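Local coordinates for MutT/nudix family protein (Enterococcus faecalis, PDB 2FML) that is of unknown function but carries a Nudix domain and an NrtR-type winged helix domain, and may hydrolyse or sense a nucleoside diphosphate derivative and bind DNA, at residues L47-K51 with E52-L56. Sequence-based numbering, arbitrary orientation.
Sequences LCYNK and EADQL
C48 meets L56 through its backbone, the carbonyl O of C48 taking a CA-H...O contact from CA of L56 at 3.5 Å. Next, Y49 and L56 form a non-hydrogen-bonded pair whose side chains share one face of the sheet, CD1 of Y49 lying 3.9 Å from CD2 of L56. With CG anti to the backbone N (chi1 170°), the Y49 ring reaches along the hairpin toward D54, and its OH gives a very short 2.5 Å hydrogen bond to OD1 of D54. That oxygen lies in the ring plane at its edge, while the carboxylate stands nearly perpendicular to the ring. N50 closes the hairpin: its N donates to O of Q55 (2.7 Å), and its O accepts from N of Q55 (3.0 Å). D54, with left-handed backbone angles (phi/psi 57°/49°), also faces N50, giving a G1 beta bulge. On the other face, OD1 of N50 accepts the N-H of A53 at 3.0 Å, tying this side chain across the turn; ND2 of N50 is hydrogen-bonded to E134. The chain reverses over K51-D54, where O of K51 takes a weak bond from N of D54. The hairpin thus links strands 39-50 and 55-63 of the Nudix domain, with L56 against L151 of strand 143-154 and Y49, D54 and L56 packed on helix 217-228, to which K51 adds a salt bridge with E219.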
# COMPACT_ATOMS: atom_id res chain seq x y z
N LEU A 47 6.56 14.62 -7.51
CA LEU A 47 6.82 15.78 -6.71
C LEU A 47 8.25 16.20 -6.95
O LEU A 47 9.16 15.37 -6.97
CB LEU A 47 6.67 15.43 -5.23
CG LEU A 47 5.29 15.10 -4.73
CD1 LEU A 47 5.36 14.87 -3.23
CD2 LEU A 47 4.26 16.19 -5.12
N CYS A 48 8.44 17.50 -7.13
CA CYS A 48 9.78 18.05 -7.23
C CYS A 48 9.86 19.29 -6.34
O CYS A 48 8.87 19.69 -5.71
CB CYS A 48 10.13 18.34 -8.71
SG CYS A 48 9.26 19.70 -9.47
N TYR A 49 11.02 19.92 -6.31
CA TYR A 49 11.13 21.16 -5.60
C TYR A 49 12.05 22.12 -6.35
O TYR A 49 13.18 21.77 -6.63
CB TYR A 49 11.62 20.85 -4.19
CG TYR A 49 12.03 22.02 -3.34
CD1 TYR A 49 11.10 22.74 -2.58
CD2 TYR A 49 13.39 22.36 -3.22
CE1 TYR A 49 11.54 23.81 -1.76
CE2 TYR A 49 13.82 23.40 -2.43
CZ TYR A 49 12.90 24.13 -1.72
OH TYR A 49 13.40 25.15 -0.94
N ASN A 50 11.55 23.32 -6.70
CA ASN A 50 12.40 24.40 -7.20
C ASN A 50 13.11 25.21 -6.07
O ASN A 50 12.44 25.88 -5.32
CB ASN A 50 11.55 25.34 -8.07
CG ASN A 50 12.40 26.29 -8.90
OD1 ASN A 50 13.04 27.22 -8.38
ND2 ASN A 50 12.44 26.04 -10.20
N LYS A 51 14.45 25.17 -5.96
CA LYS A 51 15.18 25.85 -4.84
C LYS A 51 15.13 27.37 -4.88
O LYS A 51 15.03 28.02 -3.84
CB LYS A 51 16.69 25.49 -4.78
CG LYS A 51 17.03 24.02 -4.49
CD LYS A 51 18.15 23.54 -5.43
CE LYS A 51 19.52 24.08 -5.06
NZ LYS A 51 20.33 23.14 -4.21
N GLU A 52 15.27 27.94 -6.07
CA GLU A 52 15.35 29.39 -6.19
C GLU A 52 14.02 29.98 -5.77
O GLU A 52 13.97 30.94 -5.00
CB GLU A 52 15.78 29.82 -7.62
CG GLU A 52 16.95 28.96 -8.25
CD GLU A 52 16.44 27.58 -8.83
OE1 GLU A 52 15.81 27.58 -9.93
OE2 GLU A 52 16.68 26.51 -8.20
N ALA A 53 12.94 29.32 -6.21
CA ALA A 53 11.58 29.75 -5.93
C ALA A 53 11.09 29.34 -4.55
O ALA A 53 10.12 29.92 -4.05
CB ALA A 53 10.67 29.19 -6.98
N ASP A 54 11.75 28.34 -3.95
CA ASP A 54 11.27 27.63 -2.75
C ASP A 54 9.88 27.02 -2.99
O ASP A 54 8.97 27.16 -2.19
CB ASP A 54 11.33 28.54 -1.49
CG ASP A 54 11.51 27.75 -0.17
OD1 ASP A 54 11.45 26.49 -0.18
OD2 ASP A 54 11.73 28.37 0.89
N GLN A 55 9.73 26.30 -4.10
CA GLN A 55 8.41 25.87 -4.57
C GLN A 55 8.39 24.37 -4.69
O GLN A 55 9.19 23.83 -5.43
CB GLN A 55 8.04 26.51 -5.94
CG GLN A 55 6.96 27.64 -5.93
CD GLN A 55 7.25 28.86 -6.95
OE1 GLN A 55 7.57 28.65 -8.14
NE2 GLN A 55 7.14 30.13 -6.45
N LEU A 56 7.51 23.71 -3.93
CA LEU A 56 7.12 22.34 -4.22
C LEU A 56 6.24 22.37 -5.47
O LEU A 56 5.41 23.26 -5.64
CB LEU A 56 6.32 21.72 -3.10
CG LEU A 56 6.95 21.39 -1.74
CD1 LEU A 56 5.80 20.86 -0.82
CD2 LEU A 56 8.06 20.37 -1.83